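Local coordinates for protein botulinum neurotoxin type G (Clostridium botulinum, PDB 3MPP) that adheres to the host cell surface through this receptor-binding domain, the part of the neurotoxin that targets it so that its protease light chain can enter the cytosol, at residues A[69-74]-A[103-108]; A[77-82]-A[189-194]; A[81-86]-A[271-276]; A[134-139]-A[277-282]. The protein carries 4 engineered substitutions. One frame throughout, in Å; residues are numbered along the deposited sequence.

Interaction 1: residues A[69-74]-A[103-108]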
# COMPACT_ATOMS: atom_id res chain seq x y z
N ILE A 69 -19.55 -1.75 -6.45
CA ILE A 69 -18.90 -0.69 -5.69
C ILE A 69 -17.40 -0.96 -5.73
O ILE A 69 -16.97 -2.09 -5.51
CB ILE A 69 -19.33 -0.72 -4.22
CG1 ILE A 69 -20.84 -0.53 -4.10
CG2 ILE A 69 -18.59 0.36 -3.42
CD1 ILE A 69 -21.34 0.75 -4.71
N ASN A 70 -16.62 0.08 -6.00
CA ASN A 70 -15.16 -0.03 -6.06
C ASN A 70 -14.51 1.16 -5.38
O ASN A 70 -14.92 2.31 -5.60
CB ASN A 70 -14.69 -0.16 -7.52
CG ASN A 70 -13.17 -0.03 -7.68
OD1 ASN A 70 -12.38 -0.81 -7.11
ND2 ASN A 70 -12.76 0.93 -8.49
N PHE A 71 -13.54 0.89 -4.53
CA PHE A 71 -12.74 1.93 -3.90
C PHE A 71 -11.53 1.27 -3.25
O PHE A 71 -11.49 0.05 -3.08
CB PHE A 71 -13.56 2.71 -2.86
CG PHE A 71 -14.03 1.87 -1.71
CD1 PHE A 71 -13.28 1.80 -0.54
CD2 PHE A 71 -15.21 1.17 -1.79
CE1 PHE A 71 -13.71 1.02 0.53
CE2 PHE A 71 -15.65 0.40 -0.72
CZ PHE A 71 -14.88 0.32 0.44
N TRP A 72 -10.55 2.09 -2.91
CA TRP A 72 -9.38 1.60 -2.20
C TRP A 72 -9.48 2.16 -0.80
O TRP A 72 -10.05 3.24 -0.61
CB TRP A 72 -8.09 2.10 -2.85
CG TRP A 72 -7.84 1.59 -4.24
CD1 TRP A 72 -8.67 1.70 -5.33
CD2 TRP A 72 -6.66 0.93 -4.70
NE1 TRP A 72 -8.07 1.13 -6.43
CE2 TRP A 72 -6.83 0.65 -6.07
CE3 TRP A 72 -5.46 0.54 -4.08
CZ2 TRP A 72 -5.86 0.00 -6.83
CZ3 TRP A 72 -4.49 -0.10 -4.85
CH2 TRP A 72 -4.70 -0.36 -6.20
N VAL A 73 -8.96 1.43 0.18
CA VAL A 73 -9.04 1.84 1.57
C VAL A 73 -7.68 1.66 2.25
O VAL A 73 -6.91 0.76 1.89
CB VAL A 73 -10.14 1.03 2.31
CG1 VAL A 73 -9.79 -0.45 2.36
CG2 VAL A 73 -10.38 1.57 3.71
N ARG A 74 -7.38 2.52 3.23
CA ARG A 74 -6.19 2.37 4.08
C ARG A 74 -6.63 2.51 5.51
O ARG A 74 -7.09 3.57 5.91
CB ARG A 74 -5.19 3.51 3.83
CG ARG A 74 -4.09 3.25 2.87
CD ARG A 74 -3.02 4.32 3.04
NE ARG A 74 -2.14 3.95 4.12
CZ ARG A 74 -1.33 4.76 4.78
NH1 ARG A 74 -1.25 6.06 4.52
NH2 ARG A 74 -0.58 4.24 5.73
N TRP A 103 -27.65 -0.51 1.45
CA TRP A 103 -26.37 -1.18 1.65
C TRP A 103 -25.40 -0.35 2.48
O TRP A 103 -25.46 0.88 2.50
CB TRP A 103 -25.70 -1.54 0.33
CG TRP A 103 -25.38 -0.37 -0.56
CD1 TRP A 103 -26.12 0.07 -1.62
CD2 TRP A 103 -24.23 0.49 -0.48
NE1 TRP A 103 -25.51 1.16 -2.20
CE2 TRP A 103 -24.35 1.43 -1.52
CE3 TRP A 103 -23.12 0.56 0.37
CZ2 TRP A 103 -23.40 2.43 -1.74
CZ3 TRP A 103 -22.17 1.55 0.15
CH2 TRP A 103 -22.32 2.48 -0.89
N LYS A 104 -24.48 -1.04 3.14
CA LYS A 104 -23.45 -0.35 3.91
C LYS A 104 -22.14 -1.13 3.83
O LYS A 104 -22.14 -2.36 3.75
CB LYS A 104 -23.88 -0.18 5.36
CG LYS A 104 -23.85 -1.46 6.18
CD LYS A 104 -24.36 -1.22 7.60
CE LYS A 104 -24.33 -2.51 8.42
NZ LYS A 104 -24.49 -2.26 9.89
N VAL A 105 -21.04 -0.38 3.84
CA VAL A 105 -19.72 -0.95 4.02
C VAL A 105 -19.29 -0.62 5.45
O VAL A 105 -19.37 0.53 5.90
CB VAL A 105 -18.72 -0.36 3.00
CG1 VAL A 105 -17.30 -0.85 3.29
CG2 VAL A 105 -19.13 -0.73 1.58
N SER A 106 -18.87 -1.65 6.18
CA SER A 106 -18.42 -1.45 7.55
C SER A 106 -17.06 -2.12 7.80
O SER A 106 -16.61 -2.96 7.02
CB SER A 106 -19.47 -1.96 8.54
OG SER A 106 -19.59 -3.37 8.46
N ILE A 107 -16.41 -1.71 8.87
CA ILE A 107 -15.13 -2.27 9.23
C ILE A 107 -15.28 -2.84 10.63
O ILE A 107 -15.94 -2.25 11.49
CB ILE A 107 -14.02 -1.20 9.19
CG1 ILE A 107 -13.72 -0.82 7.73
CG2 ILE A 107 -12.77 -1.69 9.91
CD1 ILE A 107 -12.65 0.24 7.56
N LYS A 108 -14.74 -4.03 10.84
CA LYS A 108 -14.67 -4.59 12.18
C LYS A 108 -13.29 -5.20 12.36
O LYS A 108 -13.03 -6.34 11.97
CB LYS A 108 -15.77 -5.63 12.40
CG LYS A 108 -15.93 -6.07 13.85
CD LYS A 108 -16.93 -7.21 13.97
CE LYS A 108 -17.22 -7.58 15.41
NZ LYS A 108 -18.17 -8.73 15.46

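Interaction 2: residues A[77-82]-A[189-194]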
# COMPACT_ATOMS: atom_id res chain seq x y z
N LYS A 77 -3.09 0.18 11.63
CA LYS A 77 -2.79 -0.98 12.46
C LYS A 77 -3.54 -0.86 13.78
O LYS A 77 -3.73 0.23 14.31
CB LYS A 77 -1.29 -1.03 12.76
CG LYS A 77 -0.84 -2.25 13.54
CD LYS A 77 0.68 -2.13 13.86
CE LYS A 77 1.04 -2.95 15.09
NZ LYS A 77 0.40 -2.40 16.34
N TYR A 78 -3.96 -2.00 14.32
CA TYR A 78 -4.51 -2.06 15.67
C TYR A 78 -3.56 -1.44 16.69
O TYR A 78 -2.34 -1.40 16.49
CB TYR A 78 -4.74 -3.53 16.03
CG TYR A 78 -3.57 -4.43 15.66
CD1 TYR A 78 -2.45 -4.54 16.48
CD2 TYR A 78 -3.59 -5.17 14.48
CE1 TYR A 78 -1.38 -5.39 16.13
CE2 TYR A 78 -2.52 -5.99 14.12
CZ TYR A 78 -1.43 -6.09 14.94
OH TYR A 78 -0.40 -6.91 14.56
N ASN A 79 -4.10 -0.90 17.77
CA ASN A 79 -3.27 -0.53 18.90
C ASN A 79 -3.07 -1.77 19.77
O ASN A 79 -4.03 -2.42 20.19
CB ASN A 79 -3.90 0.61 19.73
CG ASN A 79 -3.73 1.98 19.08
OD1 ASN A 79 -2.77 2.23 18.33
ND2 ASN A 79 -4.65 2.89 19.38
N ASN A 80 -1.81 -2.12 20.01
CA ASN A 80 -1.50 -3.33 20.78
C ASN A 80 -2.31 -3.44 22.07
O ASN A 80 -2.79 -4.50 22.41
CB ASN A 80 -0.02 -3.42 21.13
CG ASN A 80 0.86 -3.60 19.91
OD1 ASN A 80 0.38 -3.81 18.79
ND2 ASN A 80 2.17 -3.51 20.13
N ASN A 81 -2.45 -2.33 22.79
CA ASN A 81 -3.10 -2.32 24.10
C ASN A 81 -4.61 -2.12 24.06
O ASN A 81 -5.27 -2.03 25.10
CB ASN A 81 -2.45 -1.28 25.02
CG ASN A 81 -2.67 0.15 24.55
OD1 ASN A 81 -3.69 0.46 23.92
ND2 ASN A 81 -1.74 1.04 24.87
N ASP A 82 -5.18 -2.05 22.86
CA ASP A 82 -6.61 -1.85 22.71
C ASP A 82 -7.19 -2.83 21.70
O ASP A 82 -8.03 -2.48 20.87
CB ASP A 82 -6.88 -0.41 22.26
CG ASP A 82 -8.33 0.00 22.47
OD1 ASP A 82 -9.02 -0.60 23.32
OD2 ASP A 82 -8.77 0.94 21.78
N CYS A 189 -18.35 3.99 15.78
CA CYS A 189 -16.96 3.70 16.13
C CYS A 189 -16.65 4.25 17.53
O CYS A 189 -16.89 5.42 17.80
CB CYS A 189 -16.00 4.29 15.10
SG CYS A 189 -14.27 3.93 15.48
N THR A 190 -16.11 3.42 18.41
CA THR A 190 -15.92 3.84 19.80
C THR A 190 -14.50 4.35 20.12
O THR A 190 -14.24 4.84 21.21
CB THR A 190 -16.30 2.72 20.79
OG1 THR A 190 -15.50 1.56 20.52
CG2 THR A 190 -17.78 2.36 20.64
N ASP A 191 -13.60 4.25 19.16
CA ASP A 191 -12.23 4.73 19.35
C ASP A 191 -12.13 6.13 18.76
O ASP A 191 -12.24 6.30 17.55
CB ASP A 191 -11.27 3.74 18.67
CG ASP A 191 -9.82 4.19 18.70
OD1 ASP A 191 -9.55 5.30 19.19
OD2 ASP A 191 -8.96 3.42 18.23
N THR A 192 -11.96 7.16 19.61
CA THR A 192 -11.99 8.53 19.10
C THR A 192 -10.79 8.86 18.22
O THR A 192 -10.78 9.87 17.54
CB THR A 192 -12.10 9.59 20.23
OG1 THR A 192 -10.99 9.45 21.13
CG2 THR A 192 -13.43 9.42 21.01
N THR A 193 -9.77 8.00 18.25
CA THR A 193 -8.58 8.23 17.44
C THR A 193 -8.67 7.57 16.07
O THR A 193 -7.76 7.75 15.26
CB THR A 193 -7.28 7.72 18.12
OG1 THR A 193 -7.26 6.29 18.10
CG2 THR A 193 -7.20 8.25 19.55
N LYS A 194 -9.74 6.83 15.81
CA LYS A 194 -9.85 6.06 14.57
C LYS A 194 -9.92 6.96 13.34
O LYS A 194 -10.51 8.05 13.38
CB LYS A 194 -11.07 5.12 14.59
CG LYS A 194 -11.12 4.12 13.40
CD LYS A 194 -9.94 3.12 13.45
CE LYS A 194 -10.15 2.06 14.54
NZ LYS A 194 -8.92 1.23 14.77
O HOH W 1 -6.04 1.52 15.38
O HOH W 2 -4.57 5.59 18.41
O HOH W 3 -6.96 2.83 20.91
O HOH W 4 -8.65 0.91 19.09

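Interaction 3: residues A[81-86]-A[271-276]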
# COMPACT_ATOMS: atom_id res chain seq x y z
N ASN A 81 -2.45 -2.33 22.79
CA ASN A 81 -3.10 -2.32 24.10
C ASN A 81 -4.61 -2.12 24.06
O ASN A 81 -5.27 -2.03 25.10
CB ASN A 81 -2.45 -1.28 25.02
CG ASN A 81 -2.67 0.15 24.55
OD1 ASN A 81 -3.69 0.46 23.92
ND2 ASN A 81 -1.74 1.04 24.87
N ASP A 82 -5.18 -2.05 22.86
CA ASP A 82 -6.61 -1.85 22.71
C ASP A 82 -7.19 -2.83 21.70
O ASP A 82 -8.03 -2.48 20.87
CB ASP A 82 -6.88 -0.41 22.26
CG ASP A 82 -8.33 0.00 22.47
OD1 ASP A 82 -9.02 -0.60 23.32
OD2 ASP A 82 -8.77 0.94 21.78
N ILE A 83 -6.76 -4.09 21.79
CA ILE A 83 -7.12 -5.08 20.78
C ILE A 83 -8.59 -5.54 20.83
O ILE A 83 -9.18 -5.82 19.78
CB ILE A 83 -6.14 -6.29 20.78
CG1 ILE A 83 -6.21 -7.02 19.44
CG2 ILE A 83 -6.40 -7.21 21.95
CD1 ILE A 83 -5.67 -6.18 18.30
N GLN A 84 -9.19 -5.61 22.02
CA GLN A 84 -10.58 -6.04 22.07
C GLN A 84 -11.52 -5.01 21.43
O GLN A 84 -12.50 -5.37 20.79
CB GLN A 84 -11.01 -6.41 23.49
CG GLN A 84 -10.33 -7.68 23.99
CD GLN A 84 -10.42 -8.84 22.98
OE1 GLN A 84 -11.49 -9.10 22.42
NE2 GLN A 84 -9.31 -9.53 22.77
N THR A 85 -11.20 -3.72 21.59
CA THR A 85 -11.96 -2.69 20.88
C THR A 85 -11.83 -2.90 19.37
O THR A 85 -12.82 -2.89 18.65
CB THR A 85 -11.50 -1.26 21.27
OG1 THR A 85 -11.78 -1.04 22.65
CG2 THR A 85 -12.23 -0.20 20.43
N TYR A 86 -10.61 -3.12 18.92
CA TYR A 86 -10.34 -3.31 17.50
C TYR A 86 -11.13 -4.51 16.97
O TYR A 86 -11.77 -4.43 15.92
CB TYR A 86 -8.82 -3.47 17.29
CG TYR A 86 -8.37 -3.85 15.90
CD1 TYR A 86 -8.10 -2.88 14.93
CD2 TYR A 86 -8.16 -5.19 15.55
CE1 TYR A 86 -7.67 -3.23 13.65
CE2 TYR A 86 -7.70 -5.55 14.28
CZ TYR A 86 -7.47 -4.57 13.34
OH TYR A 86 -7.03 -4.91 12.09
N ASN A 271 1.09 -10.84 21.24
CA ASN A 271 0.36 -11.09 22.46
C ASN A 271 -0.66 -12.19 22.17
O ASN A 271 -0.46 -12.98 21.26
CB ASN A 271 -0.27 -9.79 23.00
CG ASN A 271 -1.27 -9.18 22.04
OD1 ASN A 271 -1.74 -9.84 21.11
ND2 ASN A 271 -1.60 -7.90 22.26
N ALA A 272 -1.74 -12.25 22.94
CA ALA A 272 -2.72 -13.31 22.74
C ALA A 272 -3.39 -13.23 21.37
O ALA A 272 -3.67 -14.26 20.74
CB ALA A 272 -3.77 -13.29 23.85
N ALA A 273 -3.63 -12.02 20.89
CA ALA A 273 -4.46 -11.83 19.71
C ALA A 273 -3.67 -11.54 18.45
O ALA A 273 -4.16 -11.78 17.35
CB ALA A 273 -5.46 -10.72 19.95
N ILE A 274 -2.46 -11.01 18.59
CA ILE A 274 -1.75 -10.51 17.41
C ILE A 274 -0.25 -10.82 17.40
O ILE A 274 0.34 -11.19 18.42
CB ILE A 274 -1.97 -8.98 17.23
CG1 ILE A 274 -1.47 -8.22 18.46
CG2 ILE A 274 -3.43 -8.66 16.98
CD1 ILE A 274 -0.03 -7.77 18.34
N ASN A 275 0.34 -10.67 16.23
CA ASN A 275 1.78 -10.82 16.06
C ASN A 275 2.22 -10.07 14.82
O ASN A 275 1.54 -10.14 13.79
CB ASN A 275 2.17 -12.29 15.90
CG ASN A 275 3.58 -12.46 15.38
OD1 ASN A 275 4.55 -12.26 16.11
ND2 ASN A 275 3.71 -12.80 14.10
N TYR A 276 3.34 -9.36 14.92
CA TYR A 276 3.93 -8.68 13.78
C TYR A 276 5.42 -8.50 13.98
O TYR A 276 5.89 -8.39 15.11
CB TYR A 276 3.30 -7.29 13.57
CG TYR A 276 3.52 -6.31 14.70
CD1 TYR A 276 4.61 -5.44 14.69
CD2 TYR A 276 2.62 -6.23 15.77
CE1 TYR A 276 4.81 -4.52 15.73
CE2 TYR A 276 2.82 -5.32 16.81
CZ TYR A 276 3.91 -4.47 16.79
OH TYR A 276 4.10 -3.58 17.82

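Interaction 4: residues A[134-139]-A[277-282]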
# COMPACT_ATOMS: atom_id res chain seq x y z
N ASP A 134 0.37 -12.41 11.01
CA ASP A 134 1.49 -12.65 10.10
C ASP A 134 2.63 -11.70 10.42
O ASP A 134 2.41 -10.54 10.78
CB ASP A 134 1.05 -12.49 8.64
CG ASP A 134 0.18 -13.65 8.17
OD1 ASP A 134 0.07 -14.67 8.88
OD2 ASP A 134 -0.41 -13.54 7.08
N ASN A 135 3.86 -12.18 10.27
CA ASN A 135 5.02 -11.32 10.45
C ASN A 135 4.94 -10.08 9.58
O ASN A 135 5.29 -8.99 10.04
CB ASN A 135 6.31 -12.09 10.16
CG ASN A 135 6.61 -13.13 11.23
OD1 ASN A 135 6.36 -12.90 12.41
ND2 ASN A 135 7.14 -14.26 10.81
N ILE A 136 4.52 -10.25 8.33
CA ILE A 136 4.40 -9.15 7.39
C ILE A 136 3.04 -9.22 6.69
O ILE A 136 2.65 -10.26 6.18
CB ILE A 136 5.54 -9.17 6.31
CG1 ILE A 136 6.92 -9.20 6.97
CG2 ILE A 136 5.43 -7.98 5.35
CD1 ILE A 136 7.37 -7.87 7.58
N SER A 137 2.32 -8.11 6.67
CA SER A 137 0.98 -8.08 6.12
C SER A 137 0.91 -7.28 4.82
O SER A 137 1.45 -6.18 4.75
CB SER A 137 0.03 -7.43 7.13
OG SER A 137 -1.23 -7.19 6.54
N ASP A 138 0.22 -7.81 3.81
CA ASP A 138 -0.04 -7.07 2.57
C ASP A 138 -1.21 -6.09 2.75
O ASP A 138 -1.56 -5.38 1.80
CB ASP A 138 -0.41 -8.04 1.45
CG ASP A 138 0.71 -9.03 1.10
OD1 ASP A 138 1.81 -8.94 1.68
OD2 ASP A 138 0.48 -9.91 0.25
N TYR A 139 -1.80 -6.05 3.94
CA TYR A 139 -3.05 -5.29 4.12
C TYR A 139 -3.03 -4.24 5.24
O TYR A 139 -3.55 -3.13 5.08
CB TYR A 139 -4.22 -6.25 4.34
CG TYR A 139 -4.37 -7.25 3.21
CD1 TYR A 139 -4.96 -6.87 2.02
CD2 TYR A 139 -3.90 -8.56 3.33
CE1 TYR A 139 -5.09 -7.77 0.95
CE2 TYR A 139 -4.03 -9.47 2.27
CZ TYR A 139 -4.62 -9.05 1.08
OH TYR A 139 -4.77 -9.91 0.02
N GLN A 277 6.16 -8.42 12.88
CA GLN A 277 7.56 -8.03 12.95
C GLN A 277 7.70 -6.53 12.77
O GLN A 277 6.95 -5.92 12.01
CB GLN A 277 8.39 -8.79 11.91
CG GLN A 277 8.65 -10.24 12.36
CD GLN A 277 9.43 -11.02 11.34
OE1 GLN A 277 9.45 -10.67 10.15
NE2 GLN A 277 10.08 -12.09 11.77
N ASN A 278 8.65 -5.94 13.49
CA ASN A 278 8.96 -4.51 13.36
C ASN A 278 9.53 -4.12 11.99
O ASN A 278 10.27 -4.89 11.39
CB ASN A 278 9.93 -4.09 14.47
CG ASN A 278 9.27 -4.07 15.82
OD1 ASN A 278 9.71 -4.73 16.77
ND2 ASN A 278 8.18 -3.34 15.91
N LEU A 279 9.19 -2.91 11.54
CA LEU A 279 9.50 -2.38 10.21
C LEU A 279 10.53 -1.27 10.26
O LEU A 279 11.31 -1.08 9.31
CB LEU A 279 8.23 -1.80 9.58
CG LEU A 279 7.08 -2.80 9.42
CD1 LEU A 279 5.93 -2.15 8.69
CD2 LEU A 279 7.58 -4.04 8.67
N TYR A 280 10.50 -0.49 11.33
CA TYR A 280 11.39 0.64 11.42
C TYR A 280 12.73 0.22 12.02
O TYR A 280 13.04 0.58 13.15
CB TYR A 280 10.76 1.74 12.26
CG TYR A 280 9.38 2.14 11.83
CD1 TYR A 280 9.04 2.23 10.49
CD2 TYR A 280 8.42 2.51 12.77
CE1 TYR A 280 7.77 2.65 10.10
CE2 TYR A 280 7.16 2.92 12.39
CZ TYR A 280 6.84 2.99 11.05
OH TYR A 280 5.57 3.39 10.68
N LEU A 281 13.52 -0.53 11.25
CA LEU A 281 14.76 -1.14 11.74
C LEU A 281 15.86 -0.94 10.71
O LEU A 281 15.57 -0.91 9.52
CB LEU A 281 14.55 -2.64 11.95
CG LEU A 281 13.53 -3.11 12.99
CD1 LEU A 281 13.37 -4.62 12.91
CD2 LEU A 281 14.01 -2.68 14.38
N GLY A 282 17.10 -0.83 11.15
CA GLY A 282 18.24 -0.81 10.24
C GLY A 282 18.57 0.54 9.60
O GLY A 282 18.24 1.59 10.13
O HOH W 5 4.84 -6.39 10.09

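Interaction 1: residues A[69-74]-A[103-108]
With CG1 beside the backbone N (chi1 -60°) and CD1 turned off the extended line (chi2 -58°), Ile-69 directs its terminal methyl at Trp-103, whose indole is held between its own backbone N and carbonyl carbon (chi1 61°). The two side chains come from opposite directions, and Ile-69 CD1 stops 4.0 Å from Trp-103 CZ2, on the six-membered part of the indole. Two residues on along each strand a second apolar pair meets. Phe-71 presents the far end of its ring, and Val-105 CG1 sits at that edge, near the ring plane, 3.9 Å from Phe-71 CZ. The CA atoms of Ile-69 and Val-105 are 9.7 Å apart and no hydrogen bond spans the gap, which is the signature of two sheets packed face to face rather than strands of one sheet. All four residues are buried, in the core of the lectin-like beta sandwich of the N-terminal receptor-binding subdomain. Strand 67-74 lies between strands 144-150 and 195-204 in one antiparallel sheet; strand 103-108 lies between 90-98 and 111-117 in the other, where Trp-114 packs against Ile-69, Trp-103 and Val-105.

Interaction 2: residues A[77-82]-A[189-194]
Asp-82 and Asp-191 mark the closest approach of two backbones that stay well apart, with 9.3 Å between their CA atoms. Both belong to irregular loops at the surface of the lectin-like N-terminal subdomain. Residues 191-194 form a type I beta turn, closed by Lys-194 N donating to Asp-191 O, and an Asx turn is built into it: Asp-191 OD1 accepts Thr-193 N. In 77-82, Asp-82 N is bonded back to Asn-79 O, just ahead of helix 83-88.

No direct hydrogen bond joins the loops; water does. The nearest approach of side chains sets two carboxylates together, Asp-82 OD2 lying 4.3 Å from Asp-191 OD2. One water is 2.7 Å from each of these oxygens, Asp-82 OD2 and Asp-191 OD2, and probably eases their mutual repulsion, although nearby acceptors outnumber its protons. The other oxygen of Asp-82, OD1, is engaged by Thr-85 OG1. A second water accepts from Asn-79 ND2 and donates to Thr-193 OG1, but Asn-79 was modelled in two conformers, so this bridge belongs to one of them. A third links Lys-77 O, at 2.9 Å, to Lys-194 NZ, at 3.0 Å, so the lysine ammonium reaches the opposite backbone indirectly.

Asp-191 itself is fixed from within its turn. Thr-193 N and Thr-193 OG1 reach its OD1 from the same face of the carboxylate plane, and the hydroxyl donates from the syn side over 2.7 Å between Thr-193 OG1 and Asp-191 OD1.

Interaction 3: residues A[81-86]-A[271-276]
Ile-83 and Ile-274 overlap side by side, pointing opposite ways, so that branches meet rather than chain ends. Ile-83 carries CG1 opposite its backbone N (chi1 -159°), which sends CG1 across the gap from the start of helix 83-88, while chi2 (67°) turns CD1 toward Ile-274. This CD1 of Ile-83 comes to 3.6 Å from Ile-274 CG2, the methyl that lies beside the backbone N of Ile-274. The same isoleucine also straddles Ala-273: Ile-83 CG1 is 3.8 Å from Ala-273 CB, while Ile-83 CG2 is 4.1 Å from that CB. One side chain is therefore set against two consecutive residues of the opposite turn, and the contact is wholly apolar, with no hydrogen bond across it. It spans the boundary between the N- and C-terminal receptor-binding subdomains, helix 83-88 belonging to the first and the turn to the second. Tyr-78 packs on both isoleucines.

The receiving surface is shaped by Asn-271. Its OD1 accepts two backbone donors, Ala-273 N and Ile-274 N, each at 2.9 Å from Asn-271 OD1. Ala-273 N approaches from above the amide plane, whereas Ile-274 N lies nearly in line with the C=O bond, at a C=O...N angle of 167°. Asn-271 N also donates to Ile-274 O, so the turn is closed by backbone as well as side chain. The bond from Ala-273 N makes an Asx turn, and the further one from Ile-274 N an Asx motif, here in the turn joining antiparallel strands 260-270 and 275-277.

Interaction 4: residues A[134-139]-A[277-282]
Asn-135 and Gln-277 are joined first by a backbone hydrogen bond. Gln-277 N donates to Asn-135 O over 3.0 Å, nearly straight with an N-H...O angle of 168°, and it arrives in the carbonyl plane on a lone pair. Water reinforces this link: one molecule donates both to Asn-135 O, at 2.6 Å, and to Gln-277 O, at 2.9 Å. Asn-135 O thus accepts from two partners, a backbone N-H and a water.

The second kind of contact is amide stacking. The planes of the Asn-135 and Gln-277 side-chain amides are only 13° apart, with Asn-135 CG lying 3.5 Å from Gln-277 CD. The glutamine reaches this position because its chain is extended beyond CG, and its CG also passes beside Asn-135 OD1. Neither amide bonds to the other. Each has its own partner, Asn-135 OD1 accepting from Asn-275 ND2 and Gln-277 OE1 from Asn-249 ND2, which probably helps hold the planes in place.

Apolar packing makes up the third. Ile-136 CD1 meets Leu-279 CD2 at 4.0 Å, the two side chains running at a slant to each other. Leu-279 also touches Phe-229, Ile-423 and Trp-429 of the C-terminal subdomain.

Together these contacts join the loop between strands 123-129 and 144-150 of the lectin-like subdomain to the chain leaving strand 275-277 of the beta-trefoil subdomain, a mixed polar and apolar interface between the two halves of the receptor-binding domain.

In the fold
Interactions 1 and 2 lie wholly within the N-terminal subdomain, their centres 18 Å apart; interactions 3 and 4 tie it to the C-terminal one. The chain from strand 67-74 runs from the sandwich core of interaction 1 into the loop of interaction 2 and on to helix 83-88 of interaction 3, which shares Asn-81 and Asp-82 with interaction 2 (centres 10 Å apart). Interactions 3 and 4, centres 15 Å apart, use consecutive C-terminal segments, 271-276 and 277-282. Tyr-276 OH bonds Asn-80 ND2, and the neighbouring Asn-275 reaches the 134-139 loop of interaction 4. The loops that follow the sandwich strands thus form one side of the subdomain junction, and the chain around strand 275-277 the other.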